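Local coordinates for apical membrane antigen 1 (Babesia divergens, PDB 4APM), which probably takes part in host-cell invasion at the moving junction as a parasite surface antigen, represented by its domains I, II and III, at residues E37-P47 against S140-P149; C235-T246 against G324-C335. All blocks are in the same frame, centred on the assembly; numbering follows the deposited sequence.

Contact 1 of 2, residues E37-P47 against S140-P149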
loop_
_atom_site.group_PDB
_atom_site.type_symbol
_atom_site.label_atom_id
_atom_site.label_comp_id
_atom_site.label_asym_id
_atom_site.label_seq_id
_atom_site.Cartn_x
_atom_site.Cartn_y
_atom_site.Cartn_z
ATOM N N GLU A 37 -3.605 -5.534 23.861
ATOM C CA GLU A 37 -4.549 -6.396 24.563
ATOM C C GLU A 37 -3.878 -7.118 25.719
ATOM O O GLU A 37 -2.709 -7.564 25.624
ATOM C CB GLU A 37 -5.218 -7.406 23.629
ATOM C CG GLU A 37 -5.898 -6.785 22.427
ATOM C CD GLU A 37 -7.164 -6.032 22.796
ATOM O OE1 GLU A 37 -7.756 -6.342 23.857
ATOM O OE2 GLU A 37 -7.559 -5.129 22.023
ATOM N N ARG A 38 -4.624 -7.194 26.817
ATOM C CA ARG A 38 -4.218 -7.945 27.976
ATOM C C ARG A 38 -4.367 -9.426 27.682
ATOM O O ARG A 38 -5.411 -9.878 27.211
ATOM C CB ARG A 38 -5.040 -7.532 29.218
ATOM C CG ARG A 38 -4.966 -8.520 30.383
ATOM C CD ARG A 38 -5.137 -7.864 31.754
ATOM N NE ARG A 38 -6.272 -6.943 31.788
ATOM C CZ ARG A 38 -6.196 -5.677 32.185
ATOM N NH1 ARG A 38 -5.047 -5.184 32.632
ATOM N NH2 ARG A 38 -7.280 -4.914 32.174
ATOM N N VAL A 39 -3.287 -10.158 27.914
ATOM C CA VAL A 39 -3.321 -11.605 27.978
ATOM C C VAL A 39 -2.907 -12.065 29.390
ATOM O O VAL A 39 -1.721 -12.248 29.686
ATOM C CB VAL A 39 -2.434 -12.233 26.883
ATOM C CG1 VAL A 39 -1.137 -11.468 26.743
ATOM C CG2 VAL A 39 -2.185 -13.701 27.156
ATOM N N GLY A 40 -3.902 -12.221 30.262
ATOM C CA GLY A 40 -3.645 -12.438 31.678
ATOM C C GLY A 40 -3.432 -11.123 32.390
ATOM O O GLY A 40 -4.333 -10.298 32.452
ATOM N N ALA A 41 -2.227 -10.919 32.901
ATOM C CA ALA A 41 -1.896 -9.691 33.623
ATOM C C ALA A 41 -1.203 -8.661 32.724
ATOM O O ALA A 41 -1.182 -7.473 33.041
ATOM C CB ALA A 41 -1.018 -10.009 34.830
ATOM N N THR A 42 -0.602 -9.127 31.627
ATOM C CA THR A 42 0.235 -8.264 30.781
ATOM C C THR A 42 -0.525 -7.634 29.600
ATOM O O THR A 42 -1.503 -8.194 29.079
ATOM C CB THR A 42 1.488 -9.003 30.251
ATOM O OG1 THR A 42 1.673 -10.232 30.959
ATOM C CG2 THR A 42 2.724 -8.139 30.423
ATOM N N GLN A 43 -0.091 -6.435 29.220
ATOM C CA GLN A 43 -0.489 -5.830 27.957
ATOM C C GLN A 43 0.509 -6.242 26.864
ATOM O O GLN A 43 1.714 -6.265 27.092
ATOM C CB GLN A 43 -0.547 -4.304 28.087
ATOM C CG GLN A 43 -1.661 -3.786 28.995
ATOM C CD GLN A 43 -3.034 -3.791 28.335
ATOM O OE1 GLN A 43 -3.210 -3.280 27.228
ATOM N NE2 GLN A 43 -4.021 -4.346 29.027
ATOM N N HIS A 44 -0.012 -6.650 25.709
ATOM C CA HIS A 44 0.830 -6.954 24.552
ATOM C C HIS A 44 0.346 -6.205 23.330
ATOM O O HIS A 44 -0.844 -5.973 23.161
ATOM C CB HIS A 44 0.873 -8.456 24.311
ATOM C CG HIS A 44 1.747 -9.205 25.294
ATOM N ND1 HIS A 44 1.323 -9.560 26.522
ATOM C CD2 HIS A 44 3.074 -9.641 25.197
ATOM C CE1 HIS A 44 2.321 -10.191 27.174
ATOM N NE2 HIS A 44 3.384 -10.249 26.358
ATOM N N ARG A 45 1.278 -5.693 22.543
ATOM C CA ARG A 45 0.917 -4.995 21.321
ATOM C C ARG A 45 0.700 -5.990 20.173
ATOM O O ARG A 45 1.320 -7.057 20.120
ATOM C CB ARG A 45 1.994 -3.989 20.946
ATOM C CG ARG A 45 2.151 -2.849 21.928
ATOM C CD ARG A 45 3.177 -1.864 21.417
ATOM N NE ARG A 45 2.564 -0.869 20.540
ATOM C CZ ARG A 45 3.244 -0.037 19.762
ATOM N NH1 ARG A 45 4.572 -0.089 19.735
ATOM N NH2 ARG A 45 2.593 0.828 18.985
ATOM N N MET A 46 -0.167 -5.615 19.250
ATOM C CA MET A 46 -0.473 -6.437 18.109
ATOM C C MET A 46 -0.876 -5.554 16.910
ATOM O O MET A 46 -1.293 -4.414 17.099
ATOM C CB MET A 46 -1.609 -7.390 18.458
ATOM C CG MET A 46 -2.916 -6.668 18.653
ATOM S SD MET A 46 -4.094 -7.840 19.295
ATOM C CE MET A 46 -5.597 -7.072 18.767
ATOM N N PRO A 47 -0.767 -6.103 15.674
ATOM C CA PRO A 47 -1.277 -5.450 14.464
ATOM C C PRO A 47 -2.792 -5.382 14.485
ATOM O O PRO A 47 -3.450 -6.307 14.970
ATOM C CB PRO A 47 -0.820 -6.388 13.325
ATOM C CG PRO A 47 0.151 -7.369 13.950
ATOM C CD PRO A 47 -0.220 -7.446 15.394
ATOM N N SER A 140 -2.364 -19.454 26.781
ATOM C CA SER A 140 -2.103 -18.933 28.120
ATOM C C SER A 140 -3.283 -18.177 28.723
ATOM O O SER A 140 -3.355 -18.008 29.941
ATOM C CB SER A 140 -0.862 -18.048 28.121
ATOM O OG SER A 140 -1.113 -16.844 27.425
ATOM N N ASP A 141 -4.205 -17.731 27.877
ATOM C CA ASP A 141 -5.374 -17.016 28.358
ATOM C C ASP A 141 -6.490 -17.069 27.339
ATOM O O ASP A 141 -6.410 -16.445 26.278
ATOM C CB ASP A 141 -5.033 -15.565 28.693
ATOM C CG ASP A 141 -6.246 -14.767 29.118
ATOM O OD1 ASP A 141 -7.341 -15.360 29.219
ATOM O OD2 ASP A 141 -6.104 -13.550 29.370
ATOM N N THR A 142 -7.561 -17.767 27.705
ATOM C CA THR A 142 -8.573 -18.195 26.754
ATOM C C THR A 142 -9.606 -17.097 26.505
ATOM O O THR A 142 -10.446 -17.219 25.620
ATOM C CB THR A 142 -9.237 -19.532 27.191
ATOM O OG1 THR A 142 -10.566 -19.299 27.677
ATOM C CG2 THR A 142 -8.415 -20.226 28.284
ATOM N N ALA A 143 -9.518 -16.011 27.270
ATOM C CA ALA A 143 -10.417 -14.869 27.094
ATOM C C ALA A 143 -9.740 -13.630 26.484
ATOM O O ALA A 143 -10.373 -12.575 26.360
ATOM C CB ALA A 143 -11.082 -14.498 28.417
ATOM N N THR A 144 -8.461 -13.726 26.133
ATOM C CA THR A 144 -7.794 -12.570 25.528
ATOM C C THR A 144 -8.398 -12.182 24.178
ATOM O O THR A 144 -8.879 -13.036 23.424
ATOM C CB THR A 144 -6.272 -12.754 25.412
ATOM O OG1 THR A 144 -5.677 -11.503 25.075
ATOM C CG2 THR A 144 -5.906 -13.790 24.353
ATOM N N LYS A 145 -8.431 -10.879 23.922
ATOM C CA LYS A 145 -8.737 -10.339 22.607
ATOM C C LYS A 145 -7.472 -10.314 21.721
ATOM O O LYS A 145 -7.511 -9.866 20.551
ATOM C CB LYS A 145 -9.303 -8.928 22.749
ATOM C CG LYS A 145 -10.765 -8.872 23.158
ATOM C CD LYS A 145 -11.067 -7.579 23.902
ATOM C CE LYS A 145 -12.458 -7.060 23.567
ATOM N NZ LYS A 145 -13.076 -6.315 24.706
ATOM N N TYR A 146 -6.357 -10.802 22.276
ATOM C CA TYR A 146 -5.082 -10.833 21.560
ATOM C C TYR A 146 -5.125 -11.819 20.388
ATOM O O TYR A 146 -5.595 -12.952 20.533
ATOM C CB TYR A 146 -3.931 -11.185 22.512
ATOM C CG TYR A 146 -2.565 -11.095 21.869
ATOM C CD1 TYR A 146 -2.049 -12.155 21.170
ATOM C CD2 TYR A 146 -1.833 -9.913 21.905
ATOM C CE1 TYR A 146 -0.818 -12.066 20.555
ATOM C CE2 TYR A 146 -0.607 -9.810 21.290
ATOM C CZ TYR A 146 -0.111 -10.887 20.612
ATOM O OH TYR A 146 1.106 -10.806 19.983
ATOM N N ARG A 147 -4.637 -11.379 19.229
ATOM C CA ARG A 147 -4.604 -12.229 18.034
ATOM C C ARG A 147 -3.289 -12.068 17.289
ATOM O O ARG A 147 -2.664 -11.023 17.351
ATOM C CB ARG A 147 -5.782 -11.925 17.105
ATOM C CG ARG A 147 -7.173 -12.195 17.698
ATOM C CD ARG A 147 -7.421 -13.672 17.989
ATOM N NE ARG A 147 -8.786 -13.862 18.466
ATOM C CZ ARG A 147 -9.140 -13.895 19.758
ATOM N NH1 ARG A 147 -8.229 -13.821 20.728
ATOM N NH2 ARG A 147 -10.416 -14.006 20.084
ATOM N N TYR A 148 -2.847 -13.128 16.624
ATOM C CA TYR A 148 -1.555 -13.118 15.933
ATOM C C TYR A 148 -1.753 -12.544 14.521
ATOM O O TYR A 148 -2.879 -12.564 14.005
ATOM C CB TYR A 148 -1.026 -14.543 15.837
ATOM C CG TYR A 148 -0.716 -15.197 17.160
ATOM C CD1 TYR A 148 0.501 -14.978 17.784
ATOM C CD2 TYR A 148 -1.611 -16.095 17.753
ATOM C CE1 TYR A 148 0.814 -15.594 18.973
ATOM C CE2 TYR A 148 -1.319 -16.699 18.963
ATOM C CZ TYR A 148 -0.095 -16.444 19.561
ATOM O OH TYR A 148 0.250 -17.047 20.741
ATOM N N PRO A 149 -0.660 -12.074 13.874
ATOM C CA PRO A 149 -0.772 -11.717 12.458
ATOM C C PRO A 149 -0.814 -12.956 11.543
ATOM O O PRO A 149 -0.463 -14.067 11.969
ATOM C CB PRO A 149 0.485 -10.895 12.190
ATOM C CG PRO A 149 1.409 -11.132 13.345
ATOM C CD PRO A 149 0.734 -12.024 14.351
HETATM O O HOH W 1 -7.769 -8.860 25.918
#
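Y146 lies against the beta hairpin formed by strands 35-39 and 42-46, whose type II' turn runs from V39 to T42. Its CB sits beside CB of E37, and with CG anti to the backbone N (chi1 -174°) the ring swings along strand 42-46. CD2 then meets H44 CB and M46 SD; CE2 approaches H44 CB at 3.6 Å and, at the ring edge, the carbonyl O of R45; Y146 OH lies 3.8 Å from R45 O. M46 SD stands obliquely 4.6 Å from the Y146 ring centroid, a Met-aromatic contact, and also weakly accepts R147 N. T144 OG1 donates to R38 O (2.7 Å) from above the carbonyl plane and accepts Y146 N in an ST turn. D141 divides its carboxylate: OD2 takes G40 N at 2.7 Å on its anti side, while OD1 accepts A143 N in an Asx turn. A water joins E37 OE1, R38 O and K145 N. Most polar bonds thus gather near the turn, with V39 CG2 packed on D141 CB among them; farther along, the contact is mainly apolar, ending where P47 CG meets P149 CB. Side chains and water hold the loop, without backbone-to-backbone pairing.

Contact 2 of 2, residues C235-T246 against G324-C335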
loop_
_atom_site.group_PDB
_atom_site.type_symbol
_atom_site.label_atom_id
_atom_site.label_comp_id
_atom_site.label_asym_id
_atom_site.label_seq_id
_atom_site.Cartn_x
_atom_site.Cartn_y
_atom_site.Cartn_z
ATOM N N CYS A 235 -7.354 19.671 -10.070
ATOM C CA CYS A 235 -6.572 18.747 -9.277
ATOM C C CYS A 235 -5.098 19.107 -9.425
ATOM O O CYS A 235 -4.562 19.136 -10.548
ATOM C CB CYS A 235 -6.849 17.295 -9.709
ATOM S SG CYS A 235 -5.968 16.049 -8.717
ATOM N N VAL A 236 -4.456 19.448 -8.305
ATOM C CA VAL A 236 -3.044 19.857 -8.325
ATOM C C VAL A 236 -2.121 18.755 -7.747
ATOM O O VAL A 236 -2.341 18.269 -6.642
ATOM C CB VAL A 236 -2.820 21.195 -7.555
ATOM C CG1 VAL A 236 -1.360 21.626 -7.617
ATOM C CG2 VAL A 236 -3.719 22.297 -8.099
ATOM N N ALA A 237 -1.093 18.376 -8.510
ATOM C CA ALA A 237 -0.094 17.411 -8.071
ATOM C C ALA A 237 0.445 17.765 -6.689
ATOM O O ALA A 237 0.782 18.933 -6.421
ATOM C CB ALA A 237 1.043 17.338 -9.081
ATOM N N ILE A 238 0.536 16.754 -5.820
ATOM C CA ILE A 238 1.049 16.933 -4.459
ATOM C C ILE A 238 2.580 16.974 -4.465
ATOM O O ILE A 238 3.232 16.130 -5.101
ATOM C CB ILE A 238 0.548 15.801 -3.520
ATOM C CG1 ILE A 238 -0.896 16.023 -3.155
ATOM C CG2 ILE A 238 1.376 15.729 -2.244
ATOM C CD1 ILE A 238 -1.589 14.764 -2.690
ATOM N N GLU A 239 3.152 17.922 -3.723
ATOM C CA GLU A 239 4.611 18.094 -3.662
ATOM C C GLU A 239 5.285 16.907 -2.972
ATOM O O GLU A 239 4.710 16.269 -2.084
ATOM C CB GLU A 239 4.975 19.386 -2.923
ATOM C CG GLU A 239 4.476 19.402 -1.490
ATOM C CD GLU A 239 5.069 20.526 -0.664
ATOM O OE1 GLU A 239 5.901 21.305 -1.196
ATOM O OE2 GLU A 239 4.718 20.607 0.533
ATOM N N SER A 240 6.504 16.614 -3.390
ATOM C CA SER A 240 7.222 15.475 -2.864
ATOM C C SER A 240 7.625 15.761 -1.432
ATOM O O SER A 240 8.006 16.890 -1.112
ATOM C CB SER A 240 8.462 15.227 -3.706
ATOM O OG SER A 240 8.131 15.296 -5.070
ATOM N N ALA A 241 7.534 14.751 -0.568
ATOM C CA ALA A 241 8.246 14.785 0.706
ATOM C C ALA A 241 9.732 14.589 0.429
ATOM O O ALA A 241 10.582 15.260 1.009
ATOM C CB ALA A 241 7.723 13.697 1.659
ATOM N N PHE A 242 10.052 13.646 -0.449
ATOM C CA PHE A 242 11.408 13.554 -0.988
ATOM C C PHE A 242 11.320 12.804 -2.287
ATOM O O PHE A 242 10.285 12.213 -2.584
ATOM C CB PHE A 242 12.384 12.881 -0.002
ATOM C CG PHE A 242 12.171 11.397 0.159
ATOM C CD1 PHE A 242 12.827 10.488 -0.676
ATOM C CD2 PHE A 242 11.317 10.904 1.148
ATOM C CE1 PHE A 242 12.621 9.126 -0.540
ATOM C CE2 PHE A 242 11.110 9.540 1.289
ATOM C CZ PHE A 242 11.759 8.647 0.441
ATOM N N GLU A 243 12.355 12.929 -3.113
ATOM C CA GLU A 243 12.366 12.289 -4.422
ATOM C C GLU A 243 13.673 11.582 -4.642
ATOM O O GLU A 243 14.712 12.038 -4.149
ATOM C CB GLU A 243 12.241 13.306 -5.527
ATOM C CG GLU A 243 11.407 14.514 -5.209
ATOM C CD GLU A 243 11.151 15.310 -6.443
ATOM O OE1 GLU A 243 12.089 15.431 -7.263
ATOM O OE2 GLU A 243 9.994 15.717 -6.635
ATOM N N GLU A 244 13.616 10.505 -5.433
ATOM C CA GLU A 244 14.806 9.788 -5.908
ATOM C C GLU A 244 14.513 9.033 -7.179
ATOM O O GLU A 244 13.378 8.562 -7.395
ATOM C CB GLU A 244 15.328 8.824 -4.863
ATOM C CG GLU A 244 16.511 9.389 -4.093
ATOM C CD GLU A 244 16.430 9.019 -2.637
ATOM O OE1 GLU A 244 15.959 7.906 -2.385
ATOM O OE2 GLU A 244 16.788 9.844 -1.755
ATOM N N PHE A 245 15.522 8.962 -8.044
ATOM C CA PHE A 245 15.437 8.134 -9.241
ATOM C C PHE A 245 15.559 6.698 -8.826
ATOM O O PHE A 245 16.429 6.376 -8.010
ATOM C CB PHE A 245 16.547 8.524 -10.231
ATOM C CG PHE A 245 16.285 9.837 -10.924
ATOM C CD1 PHE A 245 15.415 9.905 -12.003
ATOM C CD2 PHE A 245 16.856 11.020 -10.447
ATOM C CE1 PHE A 245 15.145 11.126 -12.619
ATOM C CE2 PHE A 245 16.593 12.243 -11.054
ATOM C CZ PHE A 245 15.738 12.301 -12.144
ATOM N N THR A 246 14.641 5.852 -9.313
ATOM C CA THR A 246 14.677 4.432 -9.016
ATOM C C THR A 246 14.591 3.651 -10.332
ATOM O O THR A 246 14.197 4.199 -11.348
ATOM C CB THR A 246 13.531 3.992 -8.050
ATOM O OG1 THR A 246 12.276 4.158 -8.695
ATOM C CG2 THR A 246 13.520 4.836 -6.743
ATOM N N GLY A 324 11.834 7.479 -14.431
ATOM C CA GLY A 324 12.264 6.758 -13.247
ATOM C C GLY A 324 12.223 7.591 -11.975
ATOM O O GLY A 324 12.659 7.140 -10.908
ATOM N N LEU A 325 11.682 8.800 -12.044
ATOM C CA LEU A 325 11.637 9.585 -10.831
ATOM C C LEU A 325 10.522 9.091 -9.898
ATOM O O LEU A 325 9.348 9.052 -10.270
ATOM C CB LEU A 325 11.546 11.073 -11.112
ATOM C CG LEU A 325 11.653 12.006 -9.895
ATOM C CD1 LEU A 325 13.053 12.009 -9.289
ATOM C CD2 LEU A 325 11.286 13.412 -10.306
ATOM N N CYS A 326 10.924 8.700 -8.694
ATOM C CA CYS A 326 10.006 8.296 -7.663
ATOM C C CYS A 326 9.780 9.474 -6.696
ATOM O O CYS A 326 10.703 9.906 -6.031
ATOM C CB CYS A 326 10.580 7.094 -6.905
ATOM S SG CYS A 326 9.548 6.490 -5.542
ATOM N N ARG A 327 8.558 10.003 -6.639
ATOM C CA ARG A 327 8.265 11.086 -5.706
ATOM C C ARG A 327 7.429 10.571 -4.534
ATOM O O ARG A 327 6.252 10.281 -4.701
ATOM C CB ARG A 327 7.540 12.238 -6.404
ATOM C CG ARG A 327 8.286 12.838 -7.597
ATOM C CD ARG A 327 7.696 14.209 -7.974
ATOM N NE ARG A 327 6.265 14.137 -8.314
ATOM C CZ ARG A 327 5.263 14.616 -7.560
ATOM N NH1 ARG A 327 5.499 15.258 -6.408
ATOM N NH2 ARG A 327 4.013 14.499 -7.986
ATOM N N VAL A 328 8.027 10.440 -3.359
ATOM C CA VAL A 328 7.235 10.046 -2.220
ATOM C C VAL A 328 6.600 11.222 -1.487
ATOM O O VAL A 328 7.176 12.313 -1.430
ATOM C CB VAL A 328 7.837 8.888 -1.370
ATOM C CG1 VAL A 328 9.152 8.373 -1.932
ATOM C CG2 VAL A 328 7.841 9.165 0.129
ATOM N N ILE A 329 5.322 11.055 -1.151
ATOM C CA ILE A 329 4.504 12.133 -0.610
ATOM C C ILE A 329 3.885 11.765 0.741
ATOM O O ILE A 329 3.758 10.606 1.084
ATOM C CB ILE A 329 3.385 12.570 -1.582
ATOM C CG1 ILE A 329 2.429 11.402 -1.884
ATOM C CG2 ILE A 329 3.990 13.210 -2.842
ATOM C CD1 ILE A 329 1.191 11.785 -2.681
ATOM N N GLU A 330 3.501 12.778 1.500
ATOM C CA GLU A 330 3.018 12.537 2.832
ATOM C C GLU A 330 1.684 13.200 3.123
ATOM O O GLU A 330 1.181 13.087 4.234
ATOM C CB GLU A 330 4.060 12.935 3.879
ATOM C CG GLU A 330 4.255 14.439 4.063
ATOM C CD GLU A 330 5.490 14.738 4.900
ATOM O OE1 GLU A 330 5.894 13.885 5.731
ATOM O OE2 GLU A 330 6.090 15.802 4.692
ATOM N N GLU A 331 1.115 13.873 2.126
ATOM C CA GLU A 331 -0.217 14.436 2.261
ATOM C C GLU A 331 -1.217 13.467 1.661
ATOM O O GLU A 331 -0.913 12.772 0.672
ATOM C CB GLU A 331 -0.310 15.790 1.543
ATOM C CG GLU A 331 0.645 16.859 2.072
ATOM C CD GLU A 331 0.695 18.102 1.180
ATOM O OE1 GLU A 331 -0.299 18.369 0.446
ATOM O OE2 GLU A 331 1.732 18.812 1.206
ATOM N N THR A 332 -2.420 13.458 2.219
ATOM C CA THR A 332 -3.450 12.535 1.781
ATOM C C THR A 332 -3.970 12.960 0.408
ATOM O O THR A 332 -4.375 14.091 0.232
ATOM C CB THR A 332 -4.605 12.484 2.798
ATOM O OG1 THR A 332 -4.114 12.008 4.053
ATOM C CG2 THR A 332 -5.700 11.553 2.324
ATOM N N PRO A 333 -3.893 12.074 -0.595
ATOM C CA PRO A 333 -4.442 12.483 -1.891
ATOM C C PRO A 333 -5.968 12.465 -1.860
ATOM O O PRO A 333 -6.564 11.632 -1.151
ATOM C CB PRO A 333 -3.939 11.399 -2.847
ATOM C CG PRO A 333 -2.839 10.695 -2.117
ATOM C CD PRO A 333 -3.181 10.789 -0.667
ATOM N N ASN A 334 -6.593 13.369 -2.615
ATOM C CA ASN A 334 -8.055 13.345 -2.787
ATOM C C ASN A 334 -8.505 13.579 -4.239
ATOM O O ASN A 334 -9.705 13.697 -4.514
ATOM C CB ASN A 334 -8.776 14.306 -1.804
ATOM C CG ASN A 334 -8.498 15.780 -2.097
ATOM O OD1 ASN A 334 -8.199 16.153 -3.231
ATOM N ND2 ASN A 334 -8.597 16.625 -1.064
ATOM N N CYS A 335 -7.539 13.575 -5.163
ATOM C CA CYS A 335 -7.829 13.459 -6.603
ATOM C C CYS A 335 -6.601 12.978 -7.379
ATOM O O CYS A 335 -5.485 12.903 -6.835
ATOM C CB CYS A 335 -8.266 14.810 -7.151
ATOM S SG CYS A 335 -6.977 16.047 -6.910
HETATM O O HOH W 2 4.021 15.302 0.356
HETATM O O HOH W 3 4.337 17.993 1.853
#
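R327 leaves its strand with CG anti to the carbonyl carbon (chi1 -57°) and bends at chi3, which carries the guanidinium across to the 238-240 backbone; S240 turns OG beside its own backbone N to meet it. This happens at the edge of a four-stranded antiparallel sheet, where strand 242-245 pairs with 325-329 and a classic beta bulge sets A241 and F242 opposite V328. A241 N donates to V328 O at 2.6 Å, F242 N only weakly to the same oxygen. Beyond the bulge E244 and C326 exchange two backbone bonds, and T246 N closes the pairing on G324 O.

The R327 side chain runs alongside E243, both pointing the same way. NH1 gives a nearly straight bond (171°) to I238 O, 2.8 Å away and within the guanidinium plane, and a second to S240 OG; NH2 reaches I238 O weakly. S240 OG also lies unusually close to E243 OE2, too close for the exact geometry to be trusted. The charged atoms of E243 and R327 stay beyond salt-bridge range, but their proximity probably still favours both charges.

On the face bearing F242, V328 CG1 lies over the phenyl ring as a CH-pi contact. On the face bearing R327, L325 CD1 stands 3.8 Å above the centre of the F245 ring. Farther on, I238 CG2 packs on I329 CG2, the two side chains crossing at about a right angle, and I238 CD1 reaches P333. The carboxylates of E239 and E331 come close, and a water donating to OE2 of each would ease their repulsion. Past them the chains are joined covalently: C235 SG and C335 SG are 2.1 Å apart, with a C-S-S-C torsion of 90°.

In the fold
Contacts 1 and 2 sit on opposite sides of the chain's centre, their own centres 38 Å apart and their nearest atoms about 19 Å apart, so neither touches the other. Both halves of contact 1 (37-47 and 140-149) precede contact 2 (235-246 and 324-335) in the sequence. Contact 1 fastens a loop to a two-stranded hairpin near one end of the molecule; contact 2 is nearer the middle and builds sheet edge, with C326 also bonded to C252 in helix 249-257. Both lie away from the calcium site at G120 and D122. Beside contact 1 lies a glycerol, probably from the crystallisation liquor, its nearest atom about 3 Å from the H44 side chain.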